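Local coordinates for hypothetical protein PH1109 (Pyrococcus horikoshii, PDB 2D5A) that is of unknown function but carries a CoA-binding domain of the Rossmann type and binds coenzyme A, at residues Y93-I98 / S117-E122; V81-K86 / K103-Q108; V41-L46 / E61-K66. One frame throughout, in Å; residues are numbered along the deposited sequence.

Contact 1 of 3, residues Y93-I98 / S117-E122; sequences YVEQAI and SKKADE. With COA (coenzyme A), chain B.
Two successive helices of a Rossmann-type fold lie side by side here: Val-94 and Ile-98 of helix 90-100 meet Lys-119 and Ala-120 of helix 114-122. The segment axes run nearly parallel, 13° apart, and approach to 9.3 Å. Val-94 reaches across with CG1, which sits 3.9 Å from Ala-120 CB. Its chi1 of 157° turns CG1 anti to the backbone N, and CG2 is left to pack on Val-105. Both helices cover the same face of the parallel sheet, each connecting one strand to the next. Ala-120 therefore also touches Ile-127 on strand 126-129. One turn beyond Val-94, Ile-98 extends its side chain so that CD1 ends 3.5 Å from Lys-119 O. This is van der Waals contact with a backbone carbonyl. On the more exposed side, Glu-95 folds over and brings OE2 3.8 Å from Lys-119 CG. The charged ends stay apart, with Glu-95 OE2 6.5 Å from Lys-119 NZ. Any attraction between them is probably modest. Lys-119 NZ instead makes a long salt bridge to Glu-122 OE2, 3.7 Å away on its own helix, and a second weak one with Glu-115. Tyr-93 points elsewhere, and its OH donates a hydrogen bond of 2.7 Å to N1A of coenzyme A.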
loop_
_atom_site.group_PDB
_atom_site.type_symbol
_atom_site.label_atom_id
_atom_site.label_comp_id
_atom_site.label_asym_id
_atom_site.label_seq_id
_atom_site.Cartn_x
_atom_site.Cartn_y
_atom_site.Cartn_z
ATOM N N TYR A 93 -6.176 1.244 -9.524
ATOM C CA TYR A 93 -5.230 1.896 -8.609
ATOM C C TYR A 93 -3.792 1.574 -8.975
ATOM O O TYR A 93 -2.894 2.412 -8.786
ATOM C CB TYR A 93 -5.572 1.582 -7.111
ATOM C CG TYR A 93 -6.745 2.439 -6.705
ATOM C CD1 TYR A 93 -8.015 1.880 -6.474
ATOM C CD2 TYR A 93 -6.603 3.823 -6.610
ATOM C CE1 TYR A 93 -9.138 2.657 -6.131
ATOM C CE2 TYR A 93 -7.697 4.634 -6.301
ATOM C CZ TYR A 93 -8.916 4.088 -6.052
ATOM O OH TYR A 93 -10.004 4.813 -5.670
ATOM N N VAL A 94 -3.572 0.396 -9.581
ATOM C CA VAL A 94 -2.217 0.030 -10.032
ATOM C C VAL A 94 -1.905 0.857 -11.243
ATOM O O VAL A 94 -0.748 1.342 -11.435
ATOM C CB VAL A 94 -2.159 -1.554 -10.369
ATOM C CG1 VAL A 94 -0.973 -1.823 -11.352
ATOM C CG2 VAL A 94 -1.922 -2.325 -9.081
ATOM N N GLU A 95 -2.924 1.077 -12.073
ATOM C CA GLU A 95 -2.703 1.958 -13.227
ATOM C C GLU A 95 -2.363 3.362 -12.697
ATOM O O GLU A 95 -1.483 4.047 -13.224
ATOM C CB GLU A 95 -3.943 2.125 -14.121
ATOM C CG GLU A 95 -4.226 0.972 -15.042
ATOM C CD GLU A 95 -3.066 0.859 -15.959
ATOM O OE1 GLU A 95 -2.747 1.899 -16.651
ATOM O OE2 GLU A 95 -2.438 -0.224 -15.943
ATOM N N GLN A 96 -3.109 3.836 -11.714
ATOM C CA GLN A 96 -2.746 5.187 -11.225
ATOM C C GLN A 96 -1.303 5.170 -10.664
ATOM O O GLN A 96 -0.525 6.171 -10.899
ATOM C CB GLN A 96 -3.737 5.574 -10.083
ATOM C CG GLN A 96 -5.192 5.877 -10.572
ATOM C CD GLN A 96 -6.092 6.127 -9.425
ATOM O OE1 GLN A 96 -5.637 6.393 -8.265
ATOM N NE2 GLN A 96 -7.404 6.067 -9.681
ATOM N N ALA A 97 -0.965 4.147 -9.890
ATOM C CA ALA A 97 0.372 4.015 -9.302
ATOM C C ALA A 97 1.489 4.108 -10.350
ATOM O O ALA A 97 2.499 4.785 -10.179
ATOM C CB ALA A 97 0.510 2.675 -8.558
ATOM N N ILE A 98 1.286 3.433 -11.483
ATOM C CA ILE A 98 2.245 3.524 -12.563
ATOM C C ILE A 98 2.361 4.919 -13.134
ATOM O O ILE A 98 3.493 5.396 -13.362
ATOM C CB ILE A 98 1.789 2.495 -13.698
ATOM C CG1 ILE A 98 1.921 1.057 -13.105
ATOM C CG2 ILE A 98 2.657 2.722 -15.051
ATOM C CD1 ILE A 98 1.232 -0.033 -14.060
ATOM N N SER A 117 -1.422 -7.145 -10.757
ATOM C CA SER A 117 -0.039 -7.519 -10.470
ATOM C C SER A 117 0.814 -7.519 -11.759
ATOM O O SER A 117 1.971 -7.063 -11.757
ATOM C CB SER A 117 0.004 -8.900 -9.845
ATOM O OG SER A 117 1.287 -9.193 -9.367
ATOM N N LYS A 118 0.238 -8.002 -12.850
ATOM C CA LYS A 118 0.934 -8.046 -14.148
ATOM C C LYS A 118 1.237 -6.648 -14.717
ATOM O O LYS A 118 2.346 -6.407 -15.182
ATOM C CB LYS A 118 0.077 -8.811 -15.181
ATOM C CG LYS A 118 0.762 -9.108 -16.527
ATOM C CD LYS A 118 -0.378 -9.602 -17.477
ATOM C CE LYS A 118 0.010 -10.012 -18.908
ATOM N NZ LYS A 118 -1.254 -9.939 -19.785
ATOM N N LYS A 119 0.260 -5.739 -14.719
ATOM C CA LYS A 119 0.558 -4.437 -15.218
ATOM C C LYS A 119 1.674 -3.836 -14.332
ATOM O O LYS A 119 2.568 -3.185 -14.872
ATOM C CB LYS A 119 -0.682 -3.518 -15.237
ATOM C CG LYS A 119 -1.866 -3.948 -16.109
ATOM C CD LYS A 119 -1.544 -4.046 -17.608
ATOM C CE LYS A 119 -2.422 -5.139 -18.299
ATOM N NZ LYS A 119 -1.832 -5.582 -19.619
ATOM N N ALA A 120 1.650 -4.060 -13.007
ATOM C CA ALA A 120 2.690 -3.460 -12.164
ATOM C C ALA A 120 4.083 -4.030 -12.492
ATOM O O ALA A 120 5.117 -3.317 -12.473
ATOM C CB ALA A 120 2.416 -3.695 -10.654
ATOM N N ASP A 121 4.113 -5.336 -12.728
ATOM C CA ASP A 121 5.387 -6.027 -13.038
ATOM C C ASP A 121 5.888 -5.499 -14.399
ATOM O O ASP A 121 7.045 -5.099 -14.524
ATOM C CB ASP A 121 5.108 -7.547 -13.029
ATOM C CG ASP A 121 6.378 -8.389 -13.029
ATOM O OD1 ASP A 121 7.384 -7.888 -12.505
ATOM O OD2 ASP A 121 6.349 -9.546 -13.549
ATOM N N GLU A 122 5.034 -5.424 -15.395
ATOM C CA GLU A 122 5.461 -4.888 -16.687
ATOM C C GLU A 122 6.061 -3.483 -16.617
ATOM O O GLU A 122 7.008 -3.146 -17.348
ATOM C CB GLU A 122 4.299 -4.861 -17.676
ATOM C CG GLU A 122 3.859 -6.323 -18.036
ATOM C CD GLU A 122 2.642 -6.400 -18.955
ATOM O OE1 GLU A 122 2.491 -7.461 -19.622
ATOM O OE2 GLU A 122 1.830 -5.428 -19.009
HETATM N N1A COA B . -11.622 3.616 -3.913
HETATM C C2A COA B . -11.225 3.752 -2.658
HETATM N N3A COA B . -11.874 3.210 -1.627
HETATM C C4A COA B . -12.951 2.450 -1.883
HETATM C C5A COA B . -13.391 2.253 -3.191
HETATM C C6A COA B . -12.710 2.876 -4.225
HETATM N N6A COA B . -13.140 2.818 -5.495
HETATM N N7A COA B . -14.488 1.495 -3.113
HETATM C C8A COA B . -14.735 1.221 -1.833
HETATM N N9A COA B . -13.799 1.811 -1.074
HETATM C C1B COA B . -13.760 1.855 0.396
HETATM C C2B COA B . -15.136 2.075 1.032
HETATM O O2B COA B . -15.397 3.472 1.172
HETATM C C3B COA B . -14.978 1.343 2.367
HETATM O O3B COA B . -14.825 2.211 3.495
HETATM P P3B COA B . -16.149 2.754 4.239
HETATM O O7A COA B . -15.555 3.834 5.276
HETATM O O8A COA B . -16.823 1.529 4.997
HETATM O O9A COA B . -17.014 3.340 3.181
HETATM C C4B COA B . -13.740 0.460 2.181
HETATM O O4B COA B . -13.421 0.524 0.788
HETATM C C5B COA B . -14.054 -0.991 2.554
HETATM O O5B COA B . -15.221 -1.411 1.848
HETATM P P1A COA B . -15.435 -2.950 1.374
HETATM O O1A COA B . -14.451 -3.242 0.305
HETATM O O2A COA B . -16.884 -2.990 1.065
HETATM O O3A COA B . -15.200 -3.708 2.771
HETATM P P2A COA B . -15.076 -5.311 2.960
HETATM O O4A COA B . -15.570 -5.545 4.335
HETATM O O5A COA B . -15.682 -5.956 1.772
HETATM O O6A COA B . -13.494 -5.613 2.981
HETATM C CBP COA B . -11.331 -5.112 2.107
HETATM C CCP COA B . -12.704 -5.714 1.791
HETATM C CDP COA B . -11.416 -3.708 2.712
HETATM C CEP COA B . -10.364 -5.348 0.950
HETATM C CAP COA B . -10.821 -5.987 3.269
HETATM O OAP COA B . -10.693 -7.376 2.938
HETATM C C9P COA B . -9.472 -5.568 3.857
HETATM O O9P COA B . -9.528 -4.657 4.846
HETATM N N8P COA B . -8.345 -6.183 3.489
HETATM C C7P COA B . -7.045 -5.873 4.096
HETATM C C6P COA B . -6.955 -6.737 5.360
HETATM C C5P COA B . -5.631 -6.491 6.084
HETATM O O5P COA B . -4.507 -6.522 5.337
HETATM N N4P COA B . -5.672 -6.205 7.376
HETATM C C3P COA B . -4.431 -5.910 8.104
HETATM C C2P COA B . -4.348 -6.943 9.222
HETATM S S1P COA B . -2.896 -6.562 10.261
#

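Contact 2 of 3, residues V81-K86 / K103-Q108; sequences VDLFVK and KVVWFQ. With COA (coenzyme A), chain B.
Val-81, Asp-82 and Leu-83 pair in parallel with Val-105, Trp-106 and Phe-107, the strand axes 4.9 Å apart and 13° from parallel. Val-81 uses both its polar backbone atoms: its N donates to Val-104 O, and its O accepts from Trp-106 N at 2.9 Å. Leu-83 N then donates to Trp-106 O. The ladder weakens just past the C-terminal ends, where Gln-108 N to Leu-83 O is a weak bond of 3.4 Å. Strand 80-83 is the middle one of five in the Rossmann-type sheet and 104-107 its inner neighbour, joined through helix 90-100 as a beta-alpha-beta unit.

On the face of Val-81, Leu-83, Val-105 and Phe-107 the contact is apolar. Leu-83 leans toward its neighbour strand, and its CD1 lies 3.5 Å from Val-105 CG1. The same methyl sits over the Phe-107 ring, 4.0 Å from the ring centroid, in a CH-pi contact. Tyr-93, Val-94 and Ala-97 of helix 90-100 cover this layer.

On the other face Asp-82 OD1 approaches Trp-106 CD1 at 3.5 Å. The indole NE1 is hydrogen-bonded to Arg-131 O. Met-133 of helix 133-141 packs on both side chains.

Past the strands, Gln-108 CG lies over one face of Phe-84, 3.6 Å from the ring centroid. A bend at chi2 (-87°) carries the amide past the CZ rim, its plane within 12° of the ring's. Phe-84 also packs against C7P of coenzyme A. Val-85 CG1 touches N3A of the adenine. Lys-86 stretches out to the pyrophosphate, where NZ makes a weak hydrogen bond of 3.2 Å to O5A of coenzyme A.

The chemistry thus changes along the chain, from backbone bonds and hydrocarbon packing in the core to looser contacts with coenzyme A, including one weak hydrogen bond, in the loop after strand 80-83.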
loop_
_atom_site.group_PDB
_atom_site.type_symbol
_atom_site.label_atom_id
_atom_site.label_comp_id
_atom_site.label_asym_id
_atom_site.label_seq_id
_atom_site.Cartn_x
_atom_site.Cartn_y
_atom_site.Cartn_z
ATOM N N VAL A 81 1.921 2.368 -3.077
ATOM C CA VAL A 81 0.442 2.393 -3.042
ATOM C C VAL A 81 0.036 1.212 -2.243
ATOM O O VAL A 81 0.288 0.070 -2.730
ATOM C CB VAL A 81 -0.078 2.406 -4.480
ATOM C CG1 VAL A 81 -1.614 2.364 -4.424
ATOM C CG2 VAL A 81 0.386 3.780 -5.214
ATOM N N ASP A 82 -0.595 1.407 -1.073
ATOM C CA ASP A 82 -0.903 0.315 -0.078
ATOM C C ASP A 82 -2.415 0.128 -0.273
ATOM O O ASP A 82 -3.181 1.034 -0.003
ATOM C CB ASP A 82 -0.511 0.854 1.291
ATOM C CG ASP A 82 -0.747 -0.073 2.383
ATOM O OD1 ASP A 82 -0.713 -1.351 2.055
ATOM O OD2 ASP A 82 -0.914 0.275 3.551
ATOM N N LEU A 83 -2.807 -1.070 -0.748
ATOM C CA LEU A 83 -4.202 -1.280 -1.219
ATOM C C LEU A 83 -5.098 -1.933 -0.211
ATOM O O LEU A 83 -4.740 -2.989 0.303
ATOM C CB LEU A 83 -4.156 -2.166 -2.484
ATOM C CG LEU A 83 -3.411 -1.549 -3.669
ATOM C CD1 LEU A 83 -3.076 -2.704 -4.705
ATOM C CD2 LEU A 83 -4.265 -0.392 -4.361
ATOM N N PHE A 84 -6.195 -1.247 0.177
ATOM C CA PHE A 84 -7.220 -1.805 1.083
ATOM C C PHE A 84 -8.590 -1.750 0.320
ATOM O O PHE A 84 -9.611 -1.274 0.854
ATOM C CB PHE A 84 -7.355 -0.963 2.347
ATOM C CG PHE A 84 -6.232 -1.195 3.345
ATOM C CD1 PHE A 84 -6.419 -2.111 4.391
ATOM C CD2 PHE A 84 -5.053 -0.490 3.239
ATOM C CE1 PHE A 84 -5.403 -2.322 5.380
ATOM C CE2 PHE A 84 -4.050 -0.668 4.210
ATOM C CZ PHE A 84 -4.205 -1.552 5.263
ATOM N N VAL A 85 -8.568 -2.254 -0.902
ATOM C CA VAL A 85 -9.809 -2.316 -1.664
ATOM C C VAL A 85 -9.917 -3.712 -2.328
ATOM O O VAL A 85 -8.922 -4.368 -2.448
ATOM C CB VAL A 85 -9.888 -1.295 -2.830
ATOM C CG1 VAL A 85 -10.052 0.166 -2.194
ATOM C CG2 VAL A 85 -8.655 -1.290 -3.789
ATOM N N LYS A 86 -11.122 -4.062 -2.735
ATOM C CA LYS A 86 -11.282 -5.381 -3.304
ATOM C C LYS A 86 -10.456 -5.563 -4.525
ATOM O O LYS A 86 -10.159 -4.679 -5.337
ATOM C CB LYS A 86 -12.778 -5.594 -3.575
ATOM C CG LYS A 86 -13.455 -5.805 -2.255
ATOM C CD LYS A 86 -14.964 -5.595 -2.425
ATOM C CE LYS A 86 -15.674 -6.419 -1.422
ATOM N NZ LYS A 86 -17.033 -5.808 -1.120
ATOM N N LYS A 103 6.925 3.344 -6.729
ATOM C CA LYS A 103 7.926 2.315 -6.757
ATOM C C LYS A 103 7.383 0.955 -6.348
ATOM O O LYS A 103 7.925 -0.093 -6.763
ATOM C CB LYS A 103 9.068 2.618 -5.758
ATOM C CG LYS A 103 9.733 3.990 -6.121
ATOM C CD LYS A 103 10.543 3.855 -7.360
ATOM C CE LYS A 103 11.102 5.259 -7.744
ATOM N NZ LYS A 103 11.670 5.123 -9.103
ATOM N N VAL A 104 6.373 0.962 -5.492
ATOM C CA VAL A 104 5.921 -0.273 -4.928
ATOM C C VAL A 104 4.411 -0.332 -4.900
ATOM O O VAL A 104 3.812 0.645 -4.555
ATOM C CB VAL A 104 6.330 -0.354 -3.459
ATOM C CG1 VAL A 104 5.846 -1.653 -2.719
ATOM C CG2 VAL A 104 7.891 -0.317 -3.300
ATOM N N VAL A 105 3.827 -1.514 -5.231
ATOM C CA VAL A 105 2.348 -1.747 -5.073
ATOM C C VAL A 105 2.302 -2.777 -3.969
ATOM O O VAL A 105 3.011 -3.822 -4.041
ATOM C CB VAL A 105 1.673 -2.283 -6.372
ATOM C CG1 VAL A 105 0.174 -2.723 -6.056
ATOM C CG2 VAL A 105 1.544 -1.115 -7.351
ATOM N N TRP A 106 1.526 -2.522 -2.903
ATOM C CA TRP A 106 1.450 -3.426 -1.821
ATOM C C TRP A 106 0.002 -3.914 -1.653
ATOM O O TRP A 106 -0.893 -3.186 -1.241
ATOM C CB TRP A 106 1.947 -2.735 -0.535
ATOM C CG TRP A 106 2.059 -3.551 0.709
ATOM C CD1 TRP A 106 1.102 -4.290 1.258
ATOM C CD2 TRP A 106 3.235 -3.742 1.534
ATOM N NE1 TRP A 106 1.550 -4.948 2.353
ATOM C CE2 TRP A 106 2.865 -4.639 2.557
ATOM C CE3 TRP A 106 4.575 -3.203 1.505
ATOM C CZ2 TRP A 106 3.726 -5.061 3.586
ATOM C CZ3 TRP A 106 5.441 -3.594 2.535
ATOM C CH2 TRP A 106 5.048 -4.492 3.549
ATOM N N PHE A 107 -0.216 -5.207 -1.933
ATOM C CA PHE A 107 -1.553 -5.808 -1.809
ATOM C C PHE A 107 -1.713 -6.295 -0.409
ATOM O O PHE A 107 -1.033 -7.265 0.065
ATOM C CB PHE A 107 -1.701 -7.034 -2.837
ATOM C CG PHE A 107 -1.756 -6.646 -4.246
ATOM C CD1 PHE A 107 -2.953 -6.298 -4.868
ATOM C CD2 PHE A 107 -0.566 -6.676 -5.036
ATOM C CE1 PHE A 107 -3.017 -6.001 -6.244
ATOM C CE2 PHE A 107 -0.616 -6.375 -6.440
ATOM C CZ PHE A 107 -1.861 -6.031 -7.075
ATOM N N GLN A 108 -2.633 -5.718 0.333
ATOM C CA GLN A 108 -2.904 -6.131 1.674
ATOM C C GLN A 108 -3.743 -7.507 1.561
ATOM O O GLN A 108 -4.028 -7.884 0.440
ATOM C CB GLN A 108 -3.726 -5.066 2.505
ATOM C CG GLN A 108 -2.895 -3.738 2.817
ATOM C CD GLN A 108 -2.074 -3.854 4.100
ATOM O OE1 GLN A 108 -2.448 -4.529 5.124
ATOM N NE2 GLN A 108 -0.935 -3.163 4.087
HETATM N N1A COA B . -11.622 3.616 -3.913
HETATM C C2A COA B . -11.225 3.752 -2.658
HETATM N N3A COA B . -11.874 3.210 -1.627
HETATM C C4A COA B . -12.951 2.450 -1.883
HETATM C C5A COA B . -13.391 2.253 -3.191
HETATM C C6A COA B . -12.710 2.876 -4.225
HETATM N N6A COA B . -13.140 2.818 -5.495
HETATM N N7A COA B . -14.488 1.495 -3.113
HETATM C C8A COA B . -14.735 1.221 -1.833
HETATM N N9A COA B . -13.799 1.811 -1.074
HETATM C C1B COA B . -13.760 1.855 0.396
HETATM C C2B COA B . -15.136 2.075 1.032
HETATM O O2B COA B . -15.397 3.472 1.172
HETATM C C3B COA B . -14.978 1.343 2.367
HETATM O O3B COA B . -14.825 2.211 3.495
HETATM P P3B COA B . -16.149 2.754 4.239
HETATM O O7A COA B . -15.555 3.834 5.276
HETATM O O8A COA B . -16.823 1.529 4.997
HETATM O O9A COA B . -17.014 3.340 3.181
HETATM C C4B COA B . -13.740 0.460 2.181
HETATM O O4B COA B . -13.421 0.524 0.788
HETATM C C5B COA B . -14.054 -0.991 2.554
HETATM O O5B COA B . -15.221 -1.411 1.848
HETATM P P1A COA B . -15.435 -2.950 1.374
HETATM O O1A COA B . -14.451 -3.242 0.305
HETATM O O2A COA B . -16.884 -2.990 1.065
HETATM O O3A COA B . -15.200 -3.708 2.771
HETATM P P2A COA B . -15.076 -5.311 2.960
HETATM O O4A COA B . -15.570 -5.545 4.335
HETATM O O5A COA B . -15.682 -5.956 1.772
HETATM O O6A COA B . -13.494 -5.613 2.981
HETATM C CBP COA B . -11.331 -5.112 2.107
HETATM C CCP COA B . -12.704 -5.714 1.791
HETATM C CDP COA B . -11.416 -3.708 2.712
HETATM C CEP COA B . -10.364 -5.348 0.950
HETATM C CAP COA B . -10.821 -5.987 3.269
HETATM O OAP COA B . -10.693 -7.376 2.938
HETATM C C9P COA B . -9.472 -5.568 3.857
HETATM O O9P COA B . -9.528 -4.657 4.846
HETATM N N8P COA B . -8.345 -6.183 3.489
HETATM C C7P COA B . -7.045 -5.873 4.096
HETATM C C6P COA B . -6.955 -6.737 5.360
HETATM C C5P COA B . -5.631 -6.491 6.084
HETATM O O5P COA B . -4.507 -6.522 5.337
HETATM N N4P COA B . -5.672 -6.205 7.376
HETATM C C3P COA B . -4.431 -5.910 8.104
HETATM C C2P COA B . -4.348 -6.943 9.222
HETATM S S1P COA B . -2.896 -6.562 10.261
#

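Contact 3 of 3, residues V41-L46 / E61-K66; sequences VMKYLL and EVLGRK
Met-42, Lys-43 and Leu-46 on helix 37-47 pack against Val-62, Leu-63 and Arg-65 of a beta hairpin that closes with a type I' turn. The two short strands, 61-62 and 65-66, lie apart from the parallel sheet of the Rossmann-type fold.

The backbone bonds are all internal to each part. In the hairpin, Val-62 and Arg-65 form a hydrogen-bonded antiparallel pair. Val-62 N donates to Arg-65 O at 2.9 Å, and Arg-65 N returns a bond to Val-62 O. Leu-63 and Gly-64 make the turn between them with positive phi angles of 55° and 79°. No hydrogen bond links helix to hairpin.

Apolar packing carries the contact. Met-42 is fully extended from chi1 of 175° onward and reaches the hairpin. Its side chain and that of Leu-63 reach toward each other tip to tip, with Met-42 CG 3.6 Å from Leu-63 CD1. Met-42 SD faces Val-62 CG1 at 4.3 Å. The terminal methyl goes deeper: Met-42 CE lies 3.5 Å from Val-62 O and 3.8 Å from Arg-65 CG. On the flank of the helix, Lys-43 lays its aliphatic chain by Leu-63, with CE 4.3 Å from Leu-63 CD2. Lys-43 NZ is hydrogen-bonded to Asn-39 OD1.

The charged group is Arg-65, whose chain bends at chi2 and chi3. Its guanidinium is engaged beyond the hairpin, in a salt bridge from NH1 to Asp-51 OD2 and a cation-pi contact with Tyr-53. Leu-46 CD2 approaches it obliquely, 3.9 Å from Arg-65 NH1.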
loop_
_atom_site.group_PDB
_atom_site.type_symbol
_atom_site.label_atom_id
_atom_site.label_comp_id
_atom_site.label_asym_id
_atom_site.label_seq_id
_atom_site.Cartn_x
_atom_site.Cartn_y
_atom_site.Cartn_z
ATOM N N VAL A 41 -4.406 0.359 10.249
ATOM C CA VAL A 41 -3.048 0.387 9.685
ATOM C C VAL A 41 -2.633 1.867 9.396
ATOM O O VAL A 41 -1.480 2.206 9.558
ATOM C CB VAL A 41 -2.934 -0.455 8.390
ATOM C CG1 VAL A 41 -1.587 -0.281 7.637
ATOM C CG2 VAL A 41 -3.128 -2.030 8.772
ATOM N N MET A 42 -3.582 2.653 8.862
ATOM C CA MET A 42 -3.208 4.109 8.605
ATOM C C MET A 42 -2.767 4.791 9.919
ATOM O O MET A 42 -1.708 5.437 9.969
ATOM C CB MET A 42 -4.451 4.858 8.058
ATOM C CG MET A 42 -3.961 6.366 7.962
ATOM S SD MET A 42 -5.226 7.076 6.729
ATOM C CE MET A 42 -4.773 8.865 6.880
ATOM N N LYS A 43 -3.490 4.584 11.015
ATOM C CA LYS A 43 -3.042 5.212 12.265
ATOM C C LYS A 43 -1.627 4.677 12.654
ATOM O O LYS A 43 -0.734 5.385 13.072
ATOM C CB LYS A 43 -4.019 4.750 13.353
ATOM C CG LYS A 43 -4.010 5.440 14.659
ATOM C CD LYS A 43 -5.229 4.787 15.498
ATOM C CE LYS A 43 -6.568 4.845 14.674
ATOM N NZ LYS A 43 -7.853 4.282 15.392
ATOM N N TYR A 44 -1.470 3.355 12.549
ATOM C CA TYR A 44 -0.159 2.790 12.901
ATOM C C TYR A 44 0.995 3.363 12.009
ATOM O O TYR A 44 2.071 3.740 12.532
ATOM C CB TYR A 44 -0.187 1.272 12.765
ATOM C CG TYR A 44 1.135 0.572 13.007
ATOM C CD1 TYR A 44 2.064 0.418 11.982
ATOM C CD2 TYR A 44 1.426 0.063 14.303
ATOM C CE1 TYR A 44 3.321 -0.223 12.159
ATOM C CE2 TYR A 44 2.645 -0.553 14.521
ATOM C CZ TYR A 44 3.578 -0.704 13.478
ATOM O OH TYR A 44 4.800 -1.355 13.717
ATOM N N LEU A 45 0.761 3.498 10.696
ATOM C CA LEU A 45 1.824 3.982 9.865
ATOM C C LEU A 45 2.099 5.458 10.249
ATOM O O LEU A 45 3.278 5.860 10.304
ATOM C CB LEU A 45 1.466 3.909 8.386
ATOM C CG LEU A 45 1.371 2.413 7.956
ATOM C CD1 LEU A 45 0.787 2.299 6.471
ATOM C CD2 LEU A 45 2.786 1.716 8.057
ATOM N N LEU A 46 1.051 6.236 10.482
ATOM C CA LEU A 46 1.287 7.676 10.839
ATOM C C LEU A 46 2.083 7.737 12.159
ATOM O O LEU A 46 2.945 8.605 12.355
ATOM C CB LEU A 46 -0.046 8.463 11.067
ATOM C CG LEU A 46 -0.797 8.653 9.704
ATOM C CD1 LEU A 46 -2.263 9.165 9.882
ATOM C CD2 LEU A 46 0.018 9.740 8.839
ATOM N N GLU A 61 -11.681 14.002 4.229
ATOM C CA GLU A 61 -10.638 14.001 5.311
ATOM C C GLU A 61 -10.766 12.697 6.142
ATOM O O GLU A 61 -11.862 12.239 6.431
ATOM C CB GLU A 61 -10.809 15.273 6.198
ATOM C CG GLU A 61 -9.543 15.470 7.056
ATOM C CD GLU A 61 -9.496 16.885 7.710
ATOM O OE1 GLU A 61 -8.351 17.298 8.067
ATOM O OE2 GLU A 61 -10.579 17.497 7.809
ATOM N N VAL A 62 -9.623 12.074 6.389
ATOM C CA VAL A 62 -9.633 10.854 7.196
ATOM C C VAL A 62 -8.425 10.924 8.151
ATOM O O VAL A 62 -7.309 11.182 7.701
ATOM C CB VAL A 62 -9.444 9.604 6.281
ATOM C CG1 VAL A 62 -9.317 8.297 7.146
ATOM C CG2 VAL A 62 -10.723 9.427 5.413
ATOM N N LEU A 63 -8.732 10.743 9.429
ATOM C CA LEU A 63 -7.671 10.745 10.493
ATOM C C LEU A 63 -6.869 12.081 10.384
ATOM O O LEU A 63 -5.635 12.130 10.610
ATOM C CB LEU A 63 -6.679 9.526 10.309
ATOM C CG LEU A 63 -7.450 8.314 10.823
ATOM C CD1 LEU A 63 -6.555 7.025 10.394
ATOM C CD2 LEU A 63 -7.597 8.311 12.375
ATOM N N GLY A 64 -7.588 13.129 10.029
ATOM C CA GLY A 64 -6.929 14.420 9.991
ATOM C C GLY A 64 -6.079 14.728 8.790
ATOM O O GLY A 64 -5.392 15.750 8.755
ATOM N N ARG A 65 -6.107 13.835 7.818
ATOM C CA ARG A 65 -5.267 14.009 6.617
ATOM C C ARG A 65 -6.262 14.279 5.459
ATOM O O ARG A 65 -7.344 13.624 5.342
ATOM C CB ARG A 65 -4.524 12.703 6.250
ATOM C CG ARG A 65 -3.378 12.343 7.253
ATOM C CD ARG A 65 -2.287 13.432 7.068
ATOM N NE ARG A 65 -1.703 13.393 5.704
ATOM C CZ ARG A 65 -0.462 13.032 5.388
ATOM N NH1 ARG A 65 0.453 12.688 6.339
ATOM N NH2 ARG A 65 -0.169 12.946 4.083
ATOM N N LYS A 66 -5.918 15.199 4.581
ATOM C CA LYS A 66 -6.858 15.393 3.394
ATOM C C LYS A 66 -6.897 14.044 2.654
ATOM O O LYS A 66 -5.830 13.447 2.438
ATOM C CB LYS A 66 -6.164 16.364 2.400
ATOM C CG LYS A 66 -6.223 17.837 2.938
ATOM C CD LYS A 66 -4.936 18.642 2.472
ATOM C CE LYS A 66 -4.674 19.979 3.347
ATOM N NZ LYS A 66 -5.638 21.002 2.743
#

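In the fold
Contact 2 is the buried core, its centre about 3 Å from the chain's centre. Contacts 1 and 3 are partly buried and lie on opposite sides of that point, about 24 Å apart between their own centres. Contact 1 shares helix 90-100 with the beta-alpha-beta unit of contact 2. Helix 37-47 of contact 3 lies on the Asp-82 side: Leu-45 packs on Asp-82, and Val-41 on Phe-84 just past the strand. Backbone hydrogen bonds cross only in contact 2; the outer two rely on side-chain packing, with charged side chains among the contacting residues. Contacts 1 and 2 both touch coenzyme A, whereas in contact 3 the side chain of Val-62 is about 7 Å from it.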